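Local coordinates for protein glucosidase 2 subunit beta (Schizosaccharomyces pombe, PDB 4XQM) that recognises mannose-bearing N-glycans through its MRH lectin domain, the part in this chain, and helps glucosidase II remove glucose from immature glycoproteins in the endoplasmic reticulum, at residues I31-F36 against P56-I61; Q50-G55 against A78-Y83; V20-N25 against N42-E47. All blocks are in the same frame, centred on the assembly; numbering follows the deposited sequence.

Interaction 1 of 3, residues I31-F36 against P56-I61; sequences ILLGNF and PHRSAI. With MAN (alpha-D-mannopyranose), chain B.
I31 lies over one face of the R58 guanidinium in the mannose pocket of the MRH lectin domain: its CG2 sits 3.5 Å above the plane, towards the rim, and 3.7 Å from R58 NE. That methyl stands anti to the backbone N of I31, while CG1, beside the backbone N, carries CD1 to 4.0 Å from mannose O2. L33 meets the aliphatic part of the same arginine, with CD1 3.6 Å from R58 CD, and the two side chains cross obliquely. R58 is extended from CG to NE (chi2 173°, chi3 178°), which brings the guanidinium edge to the sugar, also bonded by Y16, Q28 and E77. There NE and NH2 donate to mannose O2, each at 3.2 Å, and NH2 adds a weak bond to O5. The one N-H of NE is shared between mannose O2 and Y83 OH; together these bonds help hold the planar group in its rotation. NH1 is directed at S51 O, a bond of doubtful length. Along strand 59-66, L33 CB meets A60 CB at 4.4 Å. L33 and G34 face V26 in a classic beta bulge, where strand 31-40 pairs with strand 25-28; strand 43-48 separates 31-40 from 59-66, and Y83 of strand 82-89 packs on L33.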
loop_
_atom_site.group_PDB
_atom_site.type_symbol
_atom_site.label_atom_id
_atom_site.label_comp_id
_atom_site.label_asym_id
_atom_site.label_seq_id
_atom_site.Cartn_x
_atom_site.Cartn_y
_atom_site.Cartn_z
ATOM N N ILE A 31 -5.690 -2.744 10.991
ATOM C CA ILE A 31 -4.779 -3.858 10.768
ATOM C C ILE A 31 -3.549 -3.435 9.955
ATOM O O ILE A 31 -3.687 -2.821 8.891
ATOM C CB ILE A 31 -5.505 -5.016 10.046
ATOM C CG1 ILE A 31 -6.746 -5.448 10.836
ATOM C CG2 ILE A 31 -4.554 -6.193 9.843
ATOM C CD1 ILE A 31 -7.591 -6.499 10.114
ATOM N N LEU A 32 -2.349 -3.751 10.451
ATOM C CA LEU A 32 -1.126 -3.474 9.698
ATOM C C LEU A 32 -0.979 -4.461 8.541
ATOM O O LEU A 32 -0.907 -5.677 8.759
ATOM C CB LEU A 32 0.118 -3.561 10.593
ATOM C CG LEU A 32 1.464 -3.385 9.867
ATOM C CD1 LEU A 32 1.626 -1.952 9.363
ATOM C CD2 LEU A 32 2.618 -3.743 10.793
ATOM N N LEU A 33 -0.928 -3.936 7.316
ATOM C CA LEU A 33 -0.679 -4.772 6.141
ATOM C C LEU A 33 0.808 -4.971 5.882
ATOM O O LEU A 33 1.212 -5.953 5.268
ATOM C CB LEU A 33 -1.350 -4.168 4.906
ATOM C CG LEU A 33 -2.703 -4.775 4.532
ATOM C CD1 LEU A 33 -3.560 -5.103 5.756
ATOM C CD2 LEU A 33 -3.457 -3.924 3.520
ATOM N N GLY A 34 1.630 -4.035 6.337
ATOM C CA GLY A 34 3.060 -4.156 6.155
ATOM C C GLY A 34 3.794 -2.855 6.388
ATOM O O GLY A 34 3.203 -1.776 6.286
ATOM N N ASN A 35 5.082 -2.976 6.692
ATOM C CA ASN A 35 5.981 -1.845 6.825
ATOM C C ASN A 35 6.858 -1.773 5.595
ATOM O O ASN A 35 7.199 -2.803 5.012
ATOM C CB ASN A 35 6.832 -2.025 8.082
ATOM C CG ASN A 35 6.008 -2.485 9.270
ATOM O OD1 ASN A 35 4.917 -1.966 9.513
ATOM N ND2 ASN A 35 6.515 -3.469 10.010
ATOM N N PHE A 36 7.242 -0.565 5.189
ATOM C CA PHE A 36 8.014 -0.428 3.967
ATOM C C PHE A 36 9.349 -1.157 4.047
ATOM O O PHE A 36 10.140 -0.910 4.966
ATOM C CB PHE A 36 8.278 1.043 3.626
ATOM C CG PHE A 36 9.173 1.217 2.425
ATOM C CD1 PHE A 36 8.683 0.989 1.142
ATOM C CD2 PHE A 36 10.512 1.569 2.568
ATOM C CE1 PHE A 36 9.500 1.130 0.028
ATOM C CE2 PHE A 36 11.329 1.712 1.455
ATOM C CZ PHE A 36 10.822 1.487 0.181
ATOM N N PRO A 56 -0.734 -16.178 5.657
ATOM C CA PRO A 56 0.588 -15.628 5.945
ATOM C C PRO A 56 0.457 -14.326 6.710
ATOM O O PRO A 56 -0.587 -13.683 6.604
ATOM C CB PRO A 56 1.139 -15.335 4.542
ATOM C CG PRO A 56 -0.094 -14.983 3.731
ATOM C CD PRO A 56 -1.147 -15.946 4.260
ATOM N N HIS A 57 1.476 -13.942 7.472
ATOM C CA HIS A 57 1.517 -12.566 7.957
ATOM C C HIS A 57 1.355 -11.638 6.751
ATOM O O HIS A 57 1.887 -11.910 5.671
ATOM C CB HIS A 57 2.819 -12.279 8.712
ATOM C CG HIS A 57 2.806 -12.763 10.133
ATOM N ND1 HIS A 57 2.593 -14.079 10.466
ATOM C CD2 HIS A 57 2.965 -12.100 11.302
ATOM C CE1 HIS A 57 2.635 -14.219 11.783
ATOM N NE2 HIS A 57 2.857 -13.014 12.312
ATOM N N ARG A 58 0.606 -10.554 6.934
ATOM C CA ARG A 58 0.183 -9.743 5.795
ATOM C C ARG A 58 1.351 -9.031 5.113
ATOM O O ARG A 58 2.391 -8.766 5.721
ATOM C CB ARG A 58 -0.919 -8.753 6.208
ATOM C CG ARG A 58 -2.252 -9.434 6.575
ATOM C CD ARG A 58 -3.246 -8.421 7.138
ATOM N NE ARG A 58 -4.556 -9.004 7.459
ATOM C CZ ARG A 58 -4.773 -9.717 8.556
ATOM N NH1 ARG A 58 -3.768 -9.934 9.385
ATOM N NH2 ARG A 58 -5.971 -10.222 8.825
ATOM N N SER A 59 1.188 -8.771 3.817
ATOM C CA SER A 59 2.156 -7.978 3.074
ATOM C C SER A 59 1.397 -7.304 1.946
ATOM O O SER A 59 0.285 -7.723 1.594
ATOM C CB SER A 59 3.296 -8.860 2.542
ATOM O OG SER A 59 2.793 -9.844 1.648
ATOM N N ALA A 60 1.976 -6.244 1.397
ATOM C CA ALA A 60 1.313 -5.491 0.344
ATOM C C ALA A 60 2.342 -5.049 -0.672
ATOM O O ALA A 60 3.404 -4.536 -0.315
ATOM C CB ALA A 60 0.596 -4.287 0.931
ATOM N N ILE A 61 2.014 -5.236 -1.946
ATOM C CA ILE A 61 2.873 -4.773 -3.024
ATOM C C ILE A 61 2.165 -3.595 -3.662
ATOM O O ILE A 61 1.073 -3.745 -4.232
ATOM C CB ILE A 61 3.110 -5.876 -4.063
ATOM C CG1 ILE A 61 3.777 -7.068 -3.383
ATOM C CG2 ILE A 61 3.973 -5.360 -5.200
ATOM C CD1 ILE A 61 4.074 -8.220 -4.313
HETATM C C1 MAN B . -9.564 -9.624 7.206
HETATM C C2 MAN B . -8.908 -8.829 6.241
HETATM C C3 MAN B . -8.882 -9.672 4.958
HETATM C C4 MAN B . -8.298 -11.086 5.249
HETATM C C5 MAN B . -9.121 -11.759 6.359
HETATM C C6 MAN B . -8.527 -13.062 6.839
HETATM O O1 MAN B . -10.751 -9.770 6.484
HETATM O O2 MAN B . -7.617 -8.596 6.674
HETATM O O3 MAN B . -8.182 -9.005 3.941
HETATM O O4 MAN B . -8.375 -11.890 4.106
HETATM O O5 MAN B . -9.098 -10.885 7.478
HETATM O O6 MAN B . -9.525 -13.726 7.622
#

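Interaction 2 of 3, residues Q50-G55 against A78-Y83; sequences QSCWNG and AQKCEY. With MAN (alpha-D-mannopyranose), chain B.
The Y83 ring turns its edge to the mannose, whose O3 lies near the ring plane, beside the C52-C81 disulfide that ties the two segments together at the sugar-binding site of the MRH domain. Y83 OH donates to mannose O3 at 2.7 Å and lies 3.0 Å from O2. The indole of W53, at the exposed side, carries N54 ND2 of its own loop over one face. Both segments are built on type II beta turns, C52 to G55 and Q79 to E82, with N54 and C81 in the left-handed conformation at the third position of each. The disulfide (SG-SG 2.0 Å, chi3 74°) thus bridges turn to turn. Its sulfurs also border the ligand: C81 SG is 3.8 Å from mannose C4 and C52 SG 3.9 Å from C6. E77 joins turn and sugar: OE2 accepts from C81 N while OE1 hydrogen-bonds the mannose. K80 leaves its backbone with CG anti to N (chi1 -178°), passing CG alongside C52 SG, then bends at its last two torsions; on the way CD packs 3.6 Å from W53 O. At the end of that bend, one water accepts from K80 NZ at 3.2 Å, donates to W53 O, and forms a further hydrogen bond with mannose O6.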
loop_
_atom_site.group_PDB
_atom_site.type_symbol
_atom_site.label_atom_id
_atom_site.label_comp_id
_atom_site.label_asym_id
_atom_site.label_seq_id
_atom_site.Cartn_x
_atom_site.Cartn_y
_atom_site.Cartn_z
ATOM N N GLN A 50 0.376 -7.758 10.156
ATOM C CA GLN A 50 -0.277 -8.536 11.205
ATOM C C GLN A 50 -0.555 -9.974 10.767
ATOM O O GLN A 50 -0.770 -10.252 9.575
ATOM C CB GLN A 50 -1.590 -7.854 11.622
ATOM C CG GLN A 50 -2.360 -8.606 12.716
ATOM C CD GLN A 50 -3.665 -7.929 13.119
ATOM O OE1 GLN A 50 -4.752 -8.507 12.986
ATOM N NE2 GLN A 50 -3.557 -6.711 13.643
ATOM N N SER A 51 -0.533 -10.884 11.742
ATOM C CA SER A 51 -0.888 -12.279 11.514
ATOM C C SER A 51 -2.302 -12.411 10.940
ATOM O O SER A 51 -3.153 -11.527 11.107
ATOM C CB SER A 51 -0.756 -13.087 12.808
ATOM O OG SER A 51 -1.719 -12.673 13.761
ATOM N N CYS A 52 -2.520 -13.518 10.240
ATOM C CA CYS A 52 -3.718 -13.751 9.456
ATOM C C CYS A 52 -4.209 -15.174 9.700
ATOM O O CYS A 52 -3.469 -16.142 9.503
ATOM C CB CYS A 52 -3.370 -13.565 7.977
ATOM S SG CYS A 52 -4.690 -13.877 6.794
ATOM N N TRP A 53 -5.456 -15.299 10.140
ATOM C CA TRP A 53 -6.040 -16.612 10.399
ATOM C C TRP A 53 -5.924 -17.491 9.158
ATOM O O TRP A 53 -6.466 -17.149 8.101
ATOM C CB TRP A 53 -7.514 -16.448 10.752
ATOM C CG TRP A 53 -8.163 -17.656 11.353
ATOM C CD1 TRP A 53 -7.552 -18.770 11.846
ATOM C CD2 TRP A 53 -9.569 -17.859 11.526
ATOM N NE1 TRP A 53 -8.501 -19.662 12.317
ATOM C CE2 TRP A 53 -9.752 -19.115 12.125
ATOM C CE3 TRP A 53 -10.698 -17.081 11.228
ATOM C CZ2 TRP A 53 -11.005 -19.620 12.448
ATOM C CZ3 TRP A 53 -11.946 -17.578 11.540
ATOM C CH2 TRP A 53 -12.093 -18.838 12.142
ATOM N N ASN A 54 -5.208 -18.610 9.297
ATOM C CA ASN A 54 -5.041 -19.586 8.213
ATOM C C ASN A 54 -4.286 -19.036 7.006
ATOM O O ASN A 54 -4.368 -19.578 5.902
ATOM C CB ASN A 54 -6.394 -20.177 7.797
ATOM C CG ASN A 54 -6.948 -21.114 8.849
ATOM O OD1 ASN A 54 -6.195 -21.857 9.483
ATOM N ND2 ASN A 54 -8.270 -21.079 9.048
ATOM N N GLY A 55 -3.523 -17.974 7.234
ATOM C CA GLY A 55 -2.789 -17.351 6.144
ATOM C C GLY A 55 -1.426 -16.868 6.569
ATOM O O GLY A 55 -0.989 -17.094 7.705
ATOM N N ALA A 78 -5.850 -11.453 -4.191
ATOM C CA ALA A 78 -5.985 -12.700 -4.934
ATOM C C ALA A 78 -5.616 -13.911 -4.068
ATOM O O ALA A 78 -6.300 -14.939 -4.100
ATOM C CB ALA A 78 -5.134 -12.656 -6.189
ATOM N N GLN A 79 -4.539 -13.787 -3.296
ATOM C CA GLN A 79 -4.177 -14.823 -2.335
ATOM C C GLN A 79 -4.441 -14.258 -0.952
ATOM O O GLN A 79 -4.213 -13.070 -0.728
ATOM C CB GLN A 79 -2.698 -15.209 -2.465
ATOM C CG GLN A 79 -2.349 -16.004 -3.718
ATOM C CD GLN A 79 -2.453 -15.184 -4.994
ATOM O OE1 GLN A 79 -1.679 -14.246 -5.213
ATOM N NE2 GLN A 79 -3.414 -15.535 -5.844
ATOM N N LYS A 80 -4.921 -15.095 -0.034
ATOM C CA LYS A 80 -5.271 -14.640 1.313
ATOM C C LYS A 80 -4.121 -13.875 1.973
ATOM O O LYS A 80 -2.983 -14.369 2.053
ATOM C CB LYS A 80 -5.690 -15.819 2.200
ATOM C CG LYS A 80 -6.107 -15.407 3.606
ATOM C CD LYS A 80 -6.316 -16.635 4.515
ATOM C CE LYS A 80 -7.461 -17.519 4.021
ATOM N NZ LYS A 80 -8.817 -16.939 4.305
ATOM N N CYS A 81 -4.426 -12.645 2.386
ATOM C CA CYS A 81 -3.514 -11.771 3.126
ATOM C C CYS A 81 -2.272 -11.334 2.361
ATOM O O CYS A 81 -1.270 -10.916 2.952
ATOM C CB CYS A 81 -3.198 -12.358 4.510
ATOM S SG CYS A 81 -4.642 -12.229 5.583
ATOM N N GLU A 82 -2.369 -11.400 1.035
ATOM C CA GLU A 82 -1.374 -10.815 0.148
ATOM C C GLU A 82 -2.118 -9.762 -0.675
ATOM O O GLU A 82 -3.009 -10.099 -1.457
ATOM C CB GLU A 82 -0.762 -11.897 -0.759
ATOM C CG GLU A 82 -0.141 -13.091 -0.018
ATOM C CD GLU A 82 0.342 -14.199 -0.958
ATOM O OE1 GLU A 82 0.686 -13.897 -2.125
ATOM O OE2 GLU A 82 0.376 -15.377 -0.531
ATOM N N TYR A 83 -1.775 -8.489 -0.490
ATOM C CA TYR A 83 -2.541 -7.414 -1.095
ATOM C C TYR A 83 -1.765 -6.769 -2.240
ATOM O O TYR A 83 -0.590 -6.432 -2.087
ATOM C CB TYR A 83 -2.882 -6.365 -0.038
ATOM C CG TYR A 83 -3.604 -6.956 1.155
ATOM C CD1 TYR A 83 -2.895 -7.559 2.195
ATOM C CD2 TYR A 83 -4.989 -6.939 1.225
ATOM C CE1 TYR A 83 -3.557 -8.119 3.283
ATOM C CE2 TYR A 83 -5.667 -7.495 2.306
ATOM C CZ TYR A 83 -4.940 -8.084 3.331
ATOM O OH TYR A 83 -5.597 -8.641 4.412
HETATM C C1 MAN B . -9.564 -9.624 7.206
HETATM C C2 MAN B . -8.908 -8.829 6.241
HETATM C C3 MAN B . -8.882 -9.672 4.958
HETATM C C4 MAN B . -8.298 -11.086 5.249
HETATM C C5 MAN B . -9.121 -11.759 6.359
HETATM C C6 MAN B . -8.527 -13.062 6.839
HETATM O O1 MAN B . -10.751 -9.770 6.484
HETATM O O2 MAN B . -7.617 -8.596 6.674
HETATM O O3 MAN B . -8.182 -9.005 3.941
HETATM O O4 MAN B . -8.375 -11.890 4.106
HETATM O O5 MAN B . -9.098 -10.885 7.478
HETATM O O6 MAN B . -9.525 -13.726 7.622
HETATM O O HOH W 1 -8.961 -16.437 7.445
#

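Interaction 3 of 3, residues V20-N25 against N42-E47; sequences VVFYEN and NVLKYE
The contact is built on the beta hairpin of strands 16-21 and 25-28, with its type II turn V21 to E24 and a classic beta bulge in which E24 and N25 both face V21; Y46 of strand 43-48 reaches into this turn. Y46 CG stands anti to its carbonyl carbon (chi1 -71°), and the ring runs towards the turn. At its tip OH donates to V21 O at 2.8 Å, approaching with a C=O...O angle of 118° and from above the carbonyl plane, 45° out of it. The turn's own bond, E24 N to V21 O at 3.1 Å, arrives from the opposite face. Across the bulge V21 N bonds N25 O. The CE2 edge of the Y46 ring meets E24 C in plane at 3.7 Å, and N25 CA approaches CE2 obliquely at 3.6 Å. L44, two residues before Y46, points towards the turn too. Its CD2 touches Y23 CE1 at 3.9 Å, the two side chains crossing at about a right angle, and reaches F22 CD1 more loosely at 4.4 Å. Beyond the contact, Y23 OH bonds Q39 and the Y23 ring packs edge-to-face with F36, while E24 forms a salt bridge with K5. The chemistry thus couples turn and strand through one carbonyl: V21 O takes two donors on its two faces, so the bond that satisfies the buried tyrosine hydroxyl coexists with the bond that closes the turn.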
loop_
_atom_site.group_PDB
_atom_site.type_symbol
_atom_site.label_atom_id
_atom_site.label_comp_id
_atom_site.label_asym_id
_atom_site.label_seq_id
_atom_site.Cartn_x
_atom_site.Cartn_y
_atom_site.Cartn_z
ATOM N N VAL A 20 -2.440 4.076 2.681
ATOM C CA VAL A 20 -1.062 3.883 2.251
ATOM C C VAL A 20 -0.267 5.114 2.641
ATOM O O VAL A 20 -0.638 6.233 2.281
ATOM C CB VAL A 20 -0.945 3.697 0.719
ATOM C CG1 VAL A 20 0.526 3.624 0.295
ATOM C CG2 VAL A 20 -1.696 2.433 0.277
ATOM N N VAL A 21 0.803 4.901 3.400
ATOM C CA VAL A 21 1.737 5.974 3.711
ATOM C C VAL A 21 3.083 5.649 3.060
ATOM O O VAL A 21 3.740 4.662 3.418
ATOM C CB VAL A 21 1.902 6.161 5.218
ATOM C CG1 VAL A 21 2.726 7.411 5.483
ATOM C CG2 VAL A 21 0.551 6.304 5.870
ATOM N N PHE A 22 3.493 6.469 2.097
ATOM C CA PHE A 22 4.717 6.165 1.342
ATOM C C PHE A 22 5.935 6.033 2.264
ATOM O O PHE A 22 6.180 6.897 3.110
ATOM C CB PHE A 22 4.984 7.216 0.255
ATOM C CG PHE A 22 3.980 7.211 -0.879
ATOM C CD1 PHE A 22 3.331 6.041 -1.269
ATOM C CD2 PHE A 22 3.705 8.391 -1.571
ATOM C CE1 PHE A 22 2.410 6.055 -2.336
ATOM C CE2 PHE A 22 2.794 8.412 -2.620
ATOM C CZ PHE A 22 2.147 7.252 -3.004
ATOM N N TYR A 23 6.664 4.923 2.108
ATOM C CA TYR A 23 7.910 4.660 2.834
ATOM C C TYR A 23 7.722 4.480 4.335
ATOM O O TYR A 23 8.693 4.497 5.098
ATOM C CB TYR A 23 8.951 5.752 2.555
ATOM C CG TYR A 23 9.376 5.839 1.108
ATOM C CD1 TYR A 23 9.580 4.692 0.349
ATOM C CD2 TYR A 23 9.551 7.068 0.490
ATOM C CE1 TYR A 23 9.973 4.776 -0.987
ATOM C CE2 TYR A 23 9.944 7.160 -0.825
ATOM C CZ TYR A 23 10.152 6.024 -1.564
ATOM O OH TYR A 23 10.534 6.134 -2.883
ATOM N N GLU A 24 6.479 4.281 4.758
ATOM C CA GLU A 24 6.203 3.993 6.158
ATOM C C GLU A 24 5.404 2.693 6.287
ATOM O O GLU A 24 5.988 1.622 6.487
ATOM C CB GLU A 24 5.539 5.202 6.843
ATOM C CG GLU A 24 6.530 6.381 6.916
ATOM C CD GLU A 24 5.999 7.622 7.613
ATOM O OE1 GLU A 24 4.845 7.616 8.106
ATOM O OE2 GLU A 24 6.755 8.628 7.675
ATOM N N ASN A 25 4.089 2.769 6.158
ATOM C CA ASN A 25 3.275 1.567 6.335
ATOM C C ASN A 25 1.970 1.594 5.557
ATOM O O ASN A 25 1.572 2.635 5.029
ATOM C CB ASN A 25 3.000 1.329 7.825
ATOM C CG ASN A 25 2.796 2.617 8.582
ATOM O OD1 ASN A 25 2.197 3.565 8.069
ATOM N ND2 ASN A 25 3.306 2.670 9.809
ATOM N N ASN A 42 8.695 1.323 -9.886
ATOM C CA ASN A 42 7.491 1.934 -9.318
ATOM C C ASN A 42 6.863 1.070 -8.241
ATOM O O ASN A 42 5.777 1.379 -7.746
ATOM C CB ASN A 42 6.440 2.130 -10.411
ATOM C CG ASN A 42 6.913 3.048 -11.500
ATOM O OD1 ASN A 42 7.709 3.956 -11.247
ATOM N ND2 ASN A 42 6.436 2.824 -12.723
ATOM N N VAL A 43 7.532 -0.017 -7.881
ATOM C CA VAL A 43 6.912 -1.003 -7.006
ATOM C C VAL A 43 7.473 -0.953 -5.586
ATOM O O VAL A 43 8.661 -1.221 -5.361
ATOM C CB VAL A 43 7.063 -2.407 -7.608
ATOM C CG1 VAL A 43 6.471 -3.444 -6.676
ATOM C CG2 VAL A 43 6.399 -2.453 -8.980
ATOM N N LEU A 44 6.609 -0.618 -4.629
ATOM C CA LEU A 44 7.004 -0.526 -3.222
ATOM C C LEU A 44 6.512 -1.761 -2.470
ATOM O O LEU A 44 5.299 -2.033 -2.438
ATOM C CB LEU A 44 6.419 0.729 -2.572
ATOM C CG LEU A 44 7.043 2.095 -2.885
ATOM C CD1 LEU A 44 6.789 2.548 -4.327
ATOM C CD2 LEU A 44 6.546 3.140 -1.879
ATOM N N LYS A 45 7.435 -2.501 -1.856
ATOM C CA LYS A 45 7.056 -3.683 -1.095
ATOM C C LYS A 45 6.943 -3.357 0.382
ATOM O O LYS A 45 7.892 -2.848 0.992
ATOM C CB LYS A 45 8.060 -4.825 -1.307
ATOM C CG LYS A 45 8.090 -5.340 -2.737
ATOM C CD LYS A 45 9.042 -6.529 -2.880
ATOM C CE LYS A 45 9.006 -7.097 -4.290
ATOM N NZ LYS A 45 9.522 -8.493 -4.310
ATOM N N TYR A 46 5.782 -3.669 0.951
ATOM C CA TYR A 46 5.545 -3.526 2.381
ATOM C C TYR A 46 5.414 -4.935 2.966
ATOM O O TYR A 46 4.700 -5.775 2.416
ATOM C CB TYR A 46 4.257 -2.728 2.638
ATOM C CG TYR A 46 4.339 -1.253 2.307
ATOM C CD1 TYR A 46 4.266 -0.803 0.986
ATOM C CD2 TYR A 46 4.474 -0.308 3.317
ATOM C CE1 TYR A 46 4.340 0.560 0.688
ATOM C CE2 TYR A 46 4.541 1.049 3.030
ATOM C CZ TYR A 46 4.473 1.475 1.720
ATOM O OH TYR A 46 4.546 2.827 1.458
ATOM N N GLU A 47 6.106 -5.198 4.075
ATOM C CA GLU A 47 6.224 -6.564 4.598
ATOM C C GLU A 47 5.954 -6.655 6.103
ATOM O O GLU A 47 5.880 -5.632 6.794
ATOM C CB GLU A 47 7.616 -7.126 4.256
ATOM C CG GLU A 47 7.898 -7.144 2.773
ATOM C CD GLU A 47 9.279 -7.666 2.431
ATOM O OE1 GLU A 47 10.057 -7.973 3.363
ATOM O OE2 GLU A 47 9.582 -7.768 1.221
#

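Overall arrangement
Interactions 1 and 2 lie at the mannose-binding end of the domain, their centres 9 Å apart, and both touch the sugar; interaction 3 is nearer the centre of the domain, 9 Å from interaction 1 and 17 Å from interaction 2. All three reach the same mixed sheet. Strand 43-48 lies between strands 31-40 and 59-66, so N35 N meets E47 O and A60 O meets Y46 N, joining interactions 1 and 3 through backbone pairing. Along the chain the segments of interaction 1 alternate with those of both others, whereas interaction 3 closes before interaction 2 opens. Loop 50-55, carrying C52, follows strand 43-48 of interaction 3, so the sugar site includes loops at one end of the sheet.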